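Local coordinates for protein NalD (Pseudomonas aeruginosa PAO1, PDB 5DAJ) that probably binds operator DNA as a TetR-family regulator and represses the MexAB-OprM multidrug efflux pump until novobiocin binds the repressor and induces pump expression, at residues H167-I170 against L171-N175; P155-T158 against P159-S163; W177-D180 against P181-D185; E120-R123 against E124-E127; Q35-A39 against A40-R44. All coordinates share one frame; numbering follows the deposited sequence.

Contact 1: H167-I170 against L171-N175; sequences HALI and LGLFN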
loop_
_atom_site.group_PDB
_atom_site.type_symbol
_atom_site.label_atom_id
_atom_site.label_comp_id
_atom_site.label_asym_id
_atom_site.label_seq_id
_atom_site.Cartn_x
_atom_site.Cartn_y
_atom_site.Cartn_z
ATOM N N HIS A 167 3.525 -11.218 2.685
ATOM C CA HIS A 167 2.580 -10.204 3.141
ATOM C C HIS A 167 2.644 -8.941 2.291
ATOM O O HIS A 167 1.601 -8.354 1.965
ATOM C CB HIS A 167 2.784 -9.817 4.604
ATOM C CG HIS A 167 1.827 -8.766 5.065
ATOM N ND1 HIS A 167 2.153 -7.429 5.099
ATOM C CD2 HIS A 167 0.523 -8.844 5.415
ATOM C CE1 HIS A 167 1.102 -6.734 5.491
ATOM N NE2 HIS A 167 0.099 -7.570 5.692
ATOM N N ALA A 168 3.861 -8.511 1.975
ATOM C CA ALA A 168 4.068 -7.342 1.126
ATOM C C ALA A 168 3.378 -7.525 -0.228
ATOM O O ALA A 168 2.706 -6.613 -0.703
ATOM C CB ALA A 168 5.548 -7.077 0.926
ATOM N N LEU A 169 3.505 -8.711 -0.817
ATOM C CA LEU A 169 2.831 -9.006 -2.087
ATOM C C LEU A 169 1.313 -8.888 -1.976
ATOM O O LEU A 169 0.684 -8.221 -2.796
ATOM C CB LEU A 169 3.180 -10.392 -2.611
ATOM C CG LEU A 169 2.432 -10.811 -3.884
ATOM C CD1 LEU A 169 2.731 -9.871 -5.034
ATOM C CD2 LEU A 169 2.792 -12.230 -4.259
ATOM N N ILE A 170 0.731 -9.517 -0.951
ATOM C CA ILE A 170 -0.727 -9.447 -0.726
ATOM C C ILE A 170 -1.173 -7.995 -0.548
ATOM O O ILE A 170 -2.135 -7.549 -1.173
ATOM C CB ILE A 170 -1.200 -10.231 0.518
ATOM C CG1 ILE A 170 -0.744 -11.688 0.479
ATOM C CG2 ILE A 170 -2.719 -10.179 0.637
ATOM C CD1 ILE A 170 -1.078 -12.425 -0.804
ATOM N N LEU A 171 -0.471 -7.277 0.320
ATOM C CA LEU A 171 -0.774 -5.879 0.605
ATOM C C LEU A 171 -0.701 -5.032 -0.654
ATOM O O LEU A 171 -1.563 -4.191 -0.890
ATOM C CB LEU A 171 0.195 -5.323 1.643
ATOM C CG LEU A 171 0.044 -3.853 2.017
ATOM C CD1 LEU A 171 -1.318 -3.563 2.624
ATOM C CD2 LEU A 171 1.143 -3.458 2.980
ATOM N N GLY A 172 0.344 -5.260 -1.443
ATOM C CA GLY A 172 0.561 -4.542 -2.690
ATOM C C GLY A 172 -0.530 -4.778 -3.719
ATOM O O GLY A 172 -0.987 -3.845 -4.370
ATOM N N LEU A 173 -0.955 -6.028 -3.851
ATOM C CA LEU A 173 -2.049 -6.380 -4.757
ATOM C C LEU A 173 -3.349 -5.663 -4.386
ATOM O O LEU A 173 -4.023 -5.107 -5.253
ATOM C CB LEU A 173 -2.284 -7.892 -4.776
ATOM C CG LEU A 173 -1.191 -8.725 -5.439
ATOM C CD1 LEU A 173 -1.452 -10.194 -5.170
ATOM C CD2 LEU A 173 -1.117 -8.464 -6.931
ATOM N N PHE A 174 -3.678 -5.693 -3.098
ATOM C CA PHE A 174 -4.828 -4.954 -2.553
ATOM C C PHE A 174 -4.703 -3.473 -2.880
ATOM O O PHE A 174 -5.624 -2.862 -3.407
ATOM C CB PHE A 174 -4.936 -5.125 -1.035
ATOM C CG PHE A 174 -5.687 -6.356 -0.609
ATOM C CD1 PHE A 174 -5.332 -7.600 -1.086
ATOM C CD2 PHE A 174 -6.739 -6.266 0.301
ATOM C CE1 PHE A 174 -6.024 -8.731 -0.686
ATOM C CE2 PHE A 174 -7.437 -7.391 0.711
ATOM C CZ PHE A 174 -7.074 -8.630 0.218
ATOM N N ASN A 175 -3.535 -2.921 -2.598
ATOM C CA ASN A 175 -3.283 -1.497 -2.798
ATOM C C ASN A 175 -3.400 -1.086 -4.267
ATOM O O ASN A 175 -4.103 -0.129 -4.595
ATOM C CB ASN A 175 -1.897 -1.111 -2.280
ATOM C CG ASN A 175 -1.867 0.276 -1.705
ATOM O OD1 ASN A 175 -1.634 1.248 -2.424
ATOM N ND2 ASN A 175 -2.110 0.383 -0.404
#
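His167, Ala168, Leu169 and Ile170 hand their carbonyls to the N-H groups of Leu171, Gly172, Leu173 and Phe174, four residues on in each case: two turns of continuous alpha helix in the middle of helix 159-179, in the C-terminal part of this TetR-family repressor. These backbone bonds are regular. The shortest, from Gly172 N to Ala168 O, measures 2.8 Å, and the straightest, from Phe174 N to Ile170 O, opens to 173°.

The apolar contacts repeat the same spacing. Leu169 and Leu173 slant against each other, with Leu169 CD1 4.1 Å from Leu173 CG. Ile170 and Phe174 run alongside each other, the CG2 branch of Ile170 3.8 Å from Phe174 CE1. Around these pairs, Leu169 and Leu173 both touch Leu194 of helix 186-201, and the phenyl ring packs on Ala95 and Leu109 from two other helices.

A further face belongs to the dimer. There Ala168 packs on Leu173 of the second subunit, Leu169 on Ala165 of that subunit, and His167 ND1 is hydrogen-bonded to Asp176 of the second subunit, consistent with the helical-bundle dimerisation of TetR repressors. With CG anti to the backbone N (chi1 179°), the imidazole of His167 runs along its own helix, where its CE1 sits 4.1 Å from Leu171 CD2.

Contact 2: P155-T158 against P159-S163; sequences PGMT and PRIAS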
loop_
_atom_site.group_PDB
_atom_site.type_symbol
_atom_site.label_atom_id
_atom_site.label_comp_id
_atom_site.label_asym_id
_atom_site.label_seq_id
_atom_site.Cartn_x
_atom_site.Cartn_y
_atom_site.Cartn_z
ATOM N N PRO A 155 17.395 -22.573 -0.267
ATOM C CA PRO A 155 18.583 -22.151 0.484
ATOM C C PRO A 155 18.611 -20.637 0.699
ATOM O O PRO A 155 18.493 -19.888 -0.265
ATOM C CB PRO A 155 19.736 -22.547 -0.440
ATOM C CG PRO A 155 19.229 -23.745 -1.155
ATOM C CD PRO A 155 17.748 -23.538 -1.325
ATOM N N GLY A 156 18.722 -20.200 1.949
ATOM C CA GLY A 156 18.803 -18.767 2.260
ATOM C C GLY A 156 17.480 -18.020 2.361
ATOM O O GLY A 156 17.471 -16.817 2.634
HETATM N N MSE A 157 16.371 -18.719 2.123
HETATM C CA MSE A 157 15.042 -18.221 2.493
HETATM C C MSE A 157 14.778 -18.587 3.926
HETATM O O MSE A 157 14.654 -19.770 4.257
HETATM C CB MSE A 157 13.922 -18.812 1.630
HETATM C CG MSE A 157 13.804 -18.118 0.277
HETATM SE SE MSE A 157 13.496 -16.183 0.529
HETATM C CE MSE A 157 12.301 -16.291 2.091
ATOM N N THR A 158 14.693 -17.577 4.785
ATOM C CA THR A 158 14.318 -17.770 6.182
ATOM C C THR A 158 12.824 -17.525 6.364
ATOM O O THR A 158 12.205 -16.819 5.560
ATOM C CB THR A 158 15.086 -16.818 7.117
ATOM O OG1 THR A 158 14.767 -15.458 6.805
ATOM C CG2 THR A 158 16.588 -17.028 6.977
ATOM N N PRO A 159 12.228 -18.101 7.422
ATOM C CA PRO A 159 10.820 -17.799 7.726
ATOM C C PRO A 159 10.512 -16.317 7.910
ATOM O O PRO A 159 9.431 -15.859 7.525
ATOM C CB PRO A 159 10.583 -18.547 9.043
ATOM C CG PRO A 159 11.548 -19.677 9.011
ATOM C CD PRO A 159 12.761 -19.153 8.304
ATOM N N ARG A 160 11.444 -15.585 8.511
ATOM C CA ARG A 160 11.269 -14.148 8.746
ATOM C C ARG A 160 11.020 -13.422 7.421
ATOM O O ARG A 160 10.041 -12.688 7.280
ATOM C CB ARG A 160 12.499 -13.565 9.446
ATOM C CG ARG A 160 12.411 -12.081 9.775
ATOM C CD ARG A 160 13.653 -11.603 10.507
ATOM N NE ARG A 160 14.836 -11.661 9.659
ATOM C CZ ARG A 160 15.296 -10.679 8.884
ATOM N NH1 ARG A 160 14.694 -9.503 8.824
ATOM N NH2 ARG A 160 16.381 -10.885 8.146
ATOM N N ILE A 161 11.917 -13.653 6.464
ATOM C CA ILE A 161 11.873 -13.006 5.142
ATOM C C ILE A 161 10.686 -13.486 4.317
ATOM O O ILE A 161 10.023 -12.683 3.652
ATOM C CB ILE A 161 13.176 -13.263 4.340
ATOM C CG1 ILE A 161 14.373 -12.585 5.015
ATOM C CG2 ILE A 161 13.062 -12.786 2.891
ATOM C CD1 ILE A 161 14.303 -11.069 5.121
ATOM N N ALA A 162 10.429 -14.785 4.369
ATOM C CA ALA A 162 9.329 -15.397 3.621
ATOM C C ALA A 162 7.980 -14.778 3.989
ATOM O O ALA A 162 7.212 -14.386 3.114
ATOM C CB ALA A 162 9.295 -16.899 3.858
ATOM N N SER A 163 7.700 -14.682 5.286
ATOM C CA SER A 163 6.421 -14.122 5.751
ATOM C C SER A 163 6.256 -12.666 5.339
ATOM O O SER A 163 5.146 -12.222 5.032
ATOM C CB SER A 163 6.270 -14.246 7.270
ATOM O OG SER A 163 7.374 -13.665 7.929
HETATM O O HOH W 1 16.826 -13.832 7.042
#
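An N-cap at Thr158 starts helix 159-179, the long helix of the C-terminal region, and it joins the loop residues Met157 and Thr158 to the first turn at Ile161 and Ala162. Pro159 follows directly, in the first helical position, where its missing N-H costs no helical bond. Thr158 holds the turn from both its side chain and its main chain. Its OG1, set between the backbone N and the carbonyl carbon (chi1 62°), faces into the helix end and takes a weak, rather straight bond from Ile161 N, 3.4 Å away. Its carbonyl does the firmer work: Ala162 N reaches Thr158 O at 3.0 Å.

On the apolar side lies a hydrophobic staple, the pairing of the residue before the cap with the fourth residue of the helix. Met157, a selenomethionine here, folds back through bent chi2 and chi3 and lays its CE 3.5 Å from Ala162 CB. The same methyl meets Ile161 CG2 at 3.7 Å, the two side chains nearly perpendicular. Leu201 of helix 186-201 touches both Met157 and Ala162.

The polar side extends into the dimer. Arg160 NH2 forms a salt bridge with Asp189 of the second subunit, and Ile161 CD1 lies over one face of the guanidinium, away from its centre. A water links cap and arginine: it stands 2.6 Å from Thr158 OG1 and accepts from Arg160 NH2 at 3.2 Å.

Contact 3: W177-D180 against P181-D185; sequences WLRD and PRLFD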
loop_
_atom_site.group_PDB
_atom_site.type_symbol
_atom_site.label_atom_id
_atom_site.label_comp_id
_atom_site.label_asym_id
_atom_site.label_seq_id
_atom_site.Cartn_x
_atom_site.Cartn_y
_atom_site.Cartn_z
ATOM N N TRP A 177 -4.841 -2.753 -6.806
ATOM C CA TRP A 177 -6.163 -3.002 -7.387
ATOM C C TRP A 177 -7.195 -1.983 -6.933
ATOM O O TRP A 177 -7.980 -1.497 -7.737
ATOM C CB TRP A 177 -6.686 -4.402 -7.079
ATOM C CG TRP A 177 -7.895 -4.699 -7.895
ATOM C CD1 TRP A 177 -7.913 -5.090 -9.198
ATOM C CD2 TRP A 177 -9.253 -4.584 -7.490
ATOM N NE1 TRP A 177 -9.203 -5.242 -9.626
ATOM C CE2 TRP A 177 -10.048 -4.937 -8.597
ATOM C CE3 TRP A 177 -9.881 -4.226 -6.298
ATOM C CZ2 TRP A 177 -11.446 -4.944 -8.548
ATOM C CZ3 TRP A 177 -11.275 -4.231 -6.249
ATOM C CH2 TRP A 177 -12.039 -4.589 -7.368
ATOM N N LEU A 178 -7.191 -1.674 -5.641
ATOM C CA LEU A 178 -8.105 -0.671 -5.083
ATOM C C LEU A 178 -7.825 0.737 -5.617
ATOM O O LEU A 178 -8.748 1.518 -5.810
ATOM C CB LEU A 178 -8.033 -0.667 -3.568
ATOM C CG LEU A 178 -8.554 -1.927 -2.877
ATOM C CD1 LEU A 178 -8.100 -1.986 -1.422
ATOM C CD2 LEU A 178 -10.064 -2.021 -2.976
ATOM N N ARG A 179 -6.556 1.043 -5.873
ATOM C CA ARG A 179 -6.150 2.306 -6.530
ATOM C C ARG A 179 -6.627 2.335 -7.992
ATOM O O ARG A 179 -7.167 3.328 -8.449
ATOM C CB ARG A 179 -4.630 2.493 -6.466
ATOM C CG ARG A 179 -4.105 3.796 -7.081
ATOM C CD ARG A 179 -2.585 3.875 -7.100
ATOM N NE ARG A 179 -1.981 2.629 -7.587
ATOM C CZ ARG A 179 -1.902 2.265 -8.868
ATOM N NH1 ARG A 179 -2.357 3.043 -9.847
ATOM N NH2 ARG A 179 -1.354 1.105 -9.177
ATOM N N ASP A 180 -6.395 1.236 -8.710
ATOM C CA ASP A 180 -6.755 1.100 -10.138
ATOM C C ASP A 180 -7.263 -0.322 -10.434
ATOM O O ASP A 180 -6.466 -1.230 -10.677
ATOM C CB ASP A 180 -5.547 1.422 -11.028
ATOM C CG ASP A 180 -5.841 1.258 -12.524
ATOM O OD1 ASP A 180 -7.019 1.097 -12.908
ATOM O OD2 ASP A 180 -4.876 1.292 -13.323
ATOM N N PRO A 181 -8.594 -0.523 -10.413
ATOM C CA PRO A 181 -9.173 -1.859 -10.658
ATOM C C PRO A 181 -9.100 -2.375 -12.092
ATOM O O PRO A 181 -9.456 -3.525 -12.338
ATOM C CB PRO A 181 -10.641 -1.713 -10.213
ATOM C CG PRO A 181 -10.905 -0.261 -10.151
ATOM C CD PRO A 181 -9.601 0.426 -9.900
ATOM N N ARG A 182 -8.632 -1.549 -13.020
ATOM C CA ARG A 182 -8.342 -2.002 -14.391
ATOM C C ARG A 182 -7.087 -2.883 -14.485
ATOM O O ARG A 182 -6.910 -3.590 -15.477
ATOM C CB ARG A 182 -8.135 -0.811 -15.332
ATOM C CG ARG A 182 -9.251 0.226 -15.398
ATOM C CD ARG A 182 -8.738 1.462 -16.142
ATOM N NE ARG A 182 -7.810 2.264 -15.336
ATOM C CZ ARG A 182 -6.810 3.019 -15.805
ATOM N NH1 ARG A 182 -6.544 3.091 -17.104
ATOM N NH2 ARG A 182 -6.045 3.701 -14.956
ATOM N N LEU A 183 -6.221 -2.825 -13.473
ATOM C CA LEU A 183 -4.914 -3.513 -13.512
ATOM C C LEU A 183 -5.025 -5.002 -13.700
ATOM O O LEU A 183 -4.280 -5.587 -14.490
ATOM C CB LEU A 183 -4.099 -3.249 -12.242
ATOM C CG LEU A 183 -3.306 -1.947 -12.211
ATOM C CD1 LEU A 183 -2.673 -1.794 -10.836
ATOM C CD2 LEU A 183 -2.239 -1.902 -13.291
ATOM N N PHE A 184 -5.944 -5.615 -12.969
ATOM C CA PHE A 184 -6.176 -7.042 -13.109
ATOM C C PHE A 184 -7.548 -7.456 -12.605
ATOM O O PHE A 184 -8.271 -6.670 -12.009
ATOM C CB PHE A 184 -5.064 -7.862 -12.418
ATOM C CG PHE A 184 -4.979 -7.672 -10.932
ATOM C CD1 PHE A 184 -5.798 -8.399 -10.072
ATOM C CD2 PHE A 184 -4.058 -6.804 -10.387
ATOM C CE1 PHE A 184 -5.716 -8.236 -8.693
ATOM C CE2 PHE A 184 -3.973 -6.631 -9.012
ATOM C CZ PHE A 184 -4.800 -7.349 -8.163
ATOM N N ASP A 185 -7.884 -8.709 -12.888
ATOM C CA ASP A 185 -9.130 -9.324 -12.452
ATOM C C ASP A 185 -8.865 -10.213 -11.232
ATOM O O ASP A 185 -8.269 -11.287 -11.369
ATOM C CB ASP A 185 -9.714 -10.153 -13.592
ATOM C CG ASP A 185 -10.957 -10.901 -13.184
ATOM O OD1 ASP A 185 -11.803 -10.321 -12.463
ATOM O OD2 ASP A 185 -11.103 -12.078 -13.589
#
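With CG anti to its backbone N (chi1 -169°), Trp177 swings its indole forward off the last helical turn to meet Pro181 and Phe184; Phe184, its own CG held between the backbone N and the carbonyl carbon, turns its ring back toward the tryptophan. Pro181 CA sits over the indole face, 3.7 Å from the centroid of the five-membered ring, a CH-pi contact. Phe184 meets the same ring obliquely, with Trp177 CD1 above the centre of the phenyl. At the indole edge, in its plane, Trp177 NE1 gives a weak, bent bond to Phe184 O at 2.9 Å.

Pro181 also brings no N-H to the carbonyl of Trp177, where the helix would continue. The chain instead makes a type I beta turn, closed by Leu183 N on Asp180 O at 3.2 Å. Asp180 OD1 braces the turn twice: Arg182 N reaches it at 3.1 Å and Arg182 NE at 2.8 Å, from opposite faces of the carboxylate plane, the second bond being a salt bridge.

Leu183 O accepts from Arg164 of the second subunit. Arg179 NH2 rests 3.6 Å from Leu183 CD1 while bridging to Asp176, and its NH1 bonds Asn130 of the second subunit. Two donors on one oxygen, one of them charged, would probably keep Asp180 ionised and hold Arg182 back against the turn's first residue.

Contact 4: E120-R123 against E124-E127; sequences EELR and EAQE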
loop_
_atom_site.group_PDB
_atom_site.type_symbol
_atom_site.label_atom_id
_atom_site.label_comp_id
_atom_site.label_asym_id
_atom_site.label_seq_id
_atom_site.Cartn_x
_atom_site.Cartn_y
_atom_site.Cartn_z
ATOM N N GLU A 120 -2.103 12.161 14.131
ATOM C CA GLU A 120 -2.332 11.917 15.567
ATOM C C GLU A 120 -3.771 11.503 15.901
ATOM O O GLU A 120 -3.970 10.582 16.684
ATOM C CB GLU A 120 -1.970 13.154 16.404
ATOM C CG GLU A 120 -1.867 12.887 17.902
ATOM C CD GLU A 120 -0.477 12.452 18.329
ATOM O OE1 GLU A 120 0.451 13.286 18.269
ATOM O OE2 GLU A 120 -0.313 11.281 18.735
ATOM N N GLU A 121 -4.763 12.164 15.304
ATOM C CA GLU A 121 -6.171 11.884 15.642
ATOM C C GLU A 121 -6.605 10.445 15.301
ATOM O O GLU A 121 -7.588 9.967 15.847
ATOM C CB GLU A 121 -7.144 12.938 15.062
ATOM C CG GLU A 121 -7.620 12.738 13.624
ATOM C CD GLU A 121 -8.785 13.657 13.225
ATOM O OE1 GLU A 121 -9.400 14.298 14.112
ATOM O OE2 GLU A 121 -9.093 13.729 12.006
ATOM N N LEU A 122 -5.870 9.777 14.405
ATOM C CA LEU A 122 -6.072 8.350 14.109
ATOM C C LEU A 122 -4.947 7.441 14.631
ATOM O O LEU A 122 -4.719 6.356 14.102
ATOM C CB LEU A 122 -6.273 8.147 12.602
ATOM C CG LEU A 122 -7.633 8.618 12.062
ATOM C CD1 LEU A 122 -7.478 9.864 11.204
ATOM C CD2 LEU A 122 -8.292 7.519 11.263
ATOM N N ARG A 123 -4.262 7.877 15.685
ATOM C CA ARG A 123 -3.165 7.101 16.297
ATOM C C ARG A 123 -3.624 5.703 16.702
ATOM O O ARG A 123 -2.978 4.710 16.373
ATOM C CB ARG A 123 -2.617 7.817 17.535
ATOM C CG ARG A 123 -1.275 7.298 18.027
ATOM C CD ARG A 123 -0.129 8.074 17.401
ATOM N NE ARG A 123 1.173 7.667 17.921
ATOM C CZ ARG A 123 2.333 8.248 17.610
ATOM N NH1 ARG A 123 2.379 9.278 16.762
ATOM N NH2 ARG A 123 3.461 7.795 18.148
ATOM N N GLU A 124 -4.746 5.649 17.416
ATOM C CA GLU A 124 -5.337 4.388 17.911
ATOM C C GLU A 124 -5.623 3.384 16.797
ATOM O O GLU A 124 -5.371 2.183 16.948
ATOM C CB GLU A 124 -6.642 4.673 18.662
ATOM C CG GLU A 124 -7.337 3.438 19.230
ATOM C CD GLU A 124 -8.707 3.739 19.815
ATOM O OE1 GLU A 124 -8.984 4.900 20.209
ATOM O OE2 GLU A 124 -9.518 2.802 19.886
ATOM N N ALA A 125 -6.156 3.893 15.692
ATOM C CA ALA A 125 -6.485 3.063 14.531
ATOM C C ALA A 125 -5.256 2.456 13.873
ATOM O O ALA A 125 -5.255 1.275 13.514
ATOM C CB ALA A 125 -7.248 3.875 13.509
ATOM N N GLN A 126 -4.216 3.269 13.728
ATOM C CA GLN A 126 -2.939 2.804 13.196
ATOM C C GLN A 126 -2.291 1.736 14.086
ATOM O O GLN A 126 -1.787 0.728 13.587
ATOM C CB GLN A 126 -1.962 3.971 13.011
ATOM C CG GLN A 126 -0.596 3.543 12.487
ATOM C CD GLN A 126 0.217 4.688 11.914
ATOM O OE1 GLN A 126 0.643 4.641 10.755
ATOM N NE2 GLN A 126 0.452 5.720 12.728
ATOM N N GLU A 127 -2.280 1.983 15.392
ATOM C CA GLU A 127 -1.700 1.038 16.357
ATOM C C GLU A 127 -2.339 -0.345 16.235
ATOM O O GLU A 127 -1.633 -1.355 16.127
ATOM C CB GLU A 127 -1.828 1.560 17.793
ATOM C CG GLU A 127 -0.819 2.654 18.138
ATOM C CD GLU A 127 -1.061 3.315 19.492
ATOM O OE1 GLU A 127 -2.177 3.207 20.049
ATOM O OE2 GLU A 127 -0.121 3.958 20.004
#
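Glu127 N reaches Arg123 O at 3.0 Å, the shortest hydrogen bond between 120-123 and 124-127, and one turn of helix is set by it together with Gln126 N on Leu122 O at 3.1 Å. Leu122 occupies the N-cap position of helix 123-145. Arg123 N bonds back to Glu120 O, a turn spanning Leu122 that curls the chain as it enters the helix.

The side chains add charge more than bonds. Arg123 bends at chi2 (92°) and runs out past Glu127, whose OE2 lies near the guanidinium plane, at its edge, yet stays 4.4 Å from Arg123 NE. That is beyond a salt bridge, and the carboxylate stands steeply across, its plane 78° from the guanidinium. Aliphatic carbon lies a little closer, Arg123 CG being 4.0 Å from Glu127 OE2. Arg123 NH1 also has a long ion pair with Glu120 OE2, 3.9 Å away and well out of the guanidinium plane.

Leu122 and Ala125 both pack on Phe58 of helix 54-63, and Glu121 forms a salt bridge with Lys54. The turn thus seats the start of helix 123-145 against the N-terminal part, predicted to bind DNA. Chemically, Arg123 lies near two carboxylates without a direct N-H bond to either, which suggests a weak electrostatic attraction rather than a fixed bond; Glu124, in the first turn, would probably suit the positive end of the helix dipole.

Contact 5: Q35-A39 against A40-R44; sequences QIARA and AGVTR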
loop_
_atom_site.group_PDB
_atom_site.type_symbol
_atom_site.label_atom_id
_atom_site.label_comp_id
_atom_site.label_asym_id
_atom_site.label_seq_id
_atom_site.Cartn_x
_atom_site.Cartn_y
_atom_site.Cartn_z
ATOM N N GLN A 35 -21.133 15.433 11.254
ATOM C CA GLN A 35 -21.603 15.083 9.904
ATOM C C GLN A 35 -22.100 13.639 9.797
ATOM O O GLN A 35 -23.077 13.355 9.098
ATOM C CB GLN A 35 -20.497 15.304 8.884
ATOM C CG GLN A 35 -20.208 16.770 8.615
ATOM C CD GLN A 35 -18.916 16.993 7.843
ATOM O OE1 GLN A 35 -17.923 16.302 8.060
ATOM N NE2 GLN A 35 -18.914 17.985 6.966
ATOM N N ILE A 36 -21.413 12.732 10.485
ATOM C CA ILE A 36 -21.809 11.313 10.529
ATOM C C ILE A 36 -23.162 11.162 11.217
ATOM O O ILE A 36 -24.044 10.459 10.723
ATOM C CB ILE A 36 -20.750 10.449 11.246
ATOM C CG1 ILE A 36 -19.499 10.334 10.366
ATOM C CG2 ILE A 36 -21.274 9.043 11.544
ATOM C CD1 ILE A 36 -18.253 9.902 11.114
ATOM N N ALA A 37 -23.289 11.811 12.371
ATOM C CA ALA A 37 -24.521 11.793 13.157
ATOM C C ALA A 37 -25.717 12.263 12.333
ATOM O O ALA A 37 -26.761 11.606 12.305
ATOM C CB ALA A 37 -24.370 12.671 14.388
ATOM N N ARG A 38 -25.532 13.388 11.653
ATOM C CA ARG A 38 -26.569 13.973 10.809
ATOM C C ARG A 38 -26.969 13.039 9.674
ATOM O O ARG A 38 -28.153 12.797 9.454
ATOM C CB ARG A 38 -26.128 15.326 10.264
ATOM C CG ARG A 38 -27.258 16.182 9.704
ATOM C CD ARG A 38 -26.881 17.651 9.558
ATOM N NE ARG A 38 -25.714 17.812 8.686
ATOM C CZ ARG A 38 -24.483 18.187 9.061
ATOM N NH1 ARG A 38 -24.184 18.493 10.330
ATOM N NH2 ARG A 38 -23.527 18.269 8.136
ATOM N N ALA A 39 -25.975 12.484 8.992
ATOM C CA ALA A 39 -26.204 11.522 7.895
ATOM C C ALA A 39 -26.844 10.203 8.350
ATOM O O ALA A 39 -27.488 9.524 7.562
ATOM C CB ALA A 39 -24.897 11.239 7.172
ATOM N N ALA A 40 -26.624 9.838 9.610
ATOM C CA ALA A 40 -27.194 8.624 10.199
ATOM C C ALA A 40 -28.594 8.823 10.789
ATOM O O ALA A 40 -29.238 7.851 11.188
ATOM C CB ALA A 40 -26.266 8.081 11.276
ATOM N N GLY A 41 -29.061 10.069 10.835
ATOM C CA GLY A 41 -30.372 10.395 11.407
ATOM C C GLY A 41 -30.363 10.235 12.916
ATOM O O GLY A 41 -31.249 9.605 13.493
ATOM N N VAL A 42 -29.353 10.827 13.538
ATOM C CA VAL A 42 -29.013 10.563 14.933
ATOM C C VAL A 42 -28.370 11.810 15.551
ATOM O O VAL A 42 -27.847 12.660 14.842
ATOM C CB VAL A 42 -28.115 9.284 15.014
ATOM C CG1 VAL A 42 -26.936 9.416 15.971
ATOM C CG2 VAL A 42 -28.950 8.063 15.379
ATOM N N THR A 43 -28.400 11.890 16.878
ATOM C CA THR A 43 -27.775 13.009 17.616
ATOM C C THR A 43 -26.262 12.842 17.708
ATOM O O THR A 43 -25.758 11.714 17.811
ATOM C CB THR A 43 -28.318 13.139 19.056
ATOM O OG1 THR A 43 -27.985 11.962 19.818
ATOM C CG2 THR A 43 -29.828 13.327 19.042
ATOM N N ARG A 44 -25.553 13.965 17.779
ATOM C CA ARG A 44 -24.099 14.003 17.923
ATOM C C ARG A 44 -23.624 13.365 19.205
ATOM O O ARG A 44 -22.571 12.826 19.268
ATOM C CB ARG A 44 -23.586 15.417 17.810
ATOM C CG ARG A 44 -22.102 15.555 18.039
ATOM C CD ARG A 44 -21.613 16.924 17.620
ATOM N NE ARG A 44 -20.337 17.287 18.223
ATOM C CZ ARG A 44 -20.130 18.353 18.992
ATOM N NH1 ARG A 44 -21.106 19.196 19.280
ATOM N NH2 ARG A 44 -18.935 18.576 19.477
#
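Ala37 O is the meeting point between the end of helix 33-40 and the residues after it: Val42 N donates to it at 3.0 Å, and Ala40 N adds a weak bond at 3.2 Å. Ala40 N has a better partner in Ile36 O, 2.9 Å away, the last regular step of the helix. One residue on, Gly41 N donates to Arg38 O at 3.2 Å, coming from well above the carbonyl plane. Gly41 adopts a positive phi of 71°, which reverses the chain, and the pair of bonds from Gly41 N and Val42 N back into the final turn makes a Schellman motif.

Its usual apolar partner contact is present too. Ala37 CB and Val42 CG1 approach to 4.4 Å, between the two residues joined by the bond that spans more of the chain, Val42 N to Ala37 O. The Ala37 methyl, CB, also lies 3.8 Å from Arg44 CA, where the next helix begins.

A second shell sets these pieces in place. Val47 of helix 44-51 packs on both Ala37 and Val42, while Thr43 caps that helix through its OG1 on Ala46 N. Behind helix 33-40, Ala39 touches Leu22 and Ala40 touches Ala18, both from helix 6-26; Gln35 OE1 accepts from Ser32 N at the helix start. Two short helices joined by a tight glycine turn and supported by a long first helix are the helix-turn-helix of TetR regulators, consistent with the DNA-binding role expected of this region.

Along the chain the order is contact 5, 4, 2, 1, 3. Contacts 2, 1 and 3 follow helix 159-179 from its capped start, through its middle, to the corner leading into helix 186-201; their centres lie about 18 Å (2 to 1) and 12 Å (1 to 3) apart. Contacts 1 and 3 also pack directly, Leu173 O being 3.8 Å from Phe184 CZ. Contacts 1 to 4 all touch the second subunit. Contact 5, in the helix-turn-helix, lies across the molecule, its centre about 49 Å from that of contact 2. Contact 4, about 23 Å from contact 5 between centres, joins the start of helix 123-145 to the N-terminal part, which probably reads DNA.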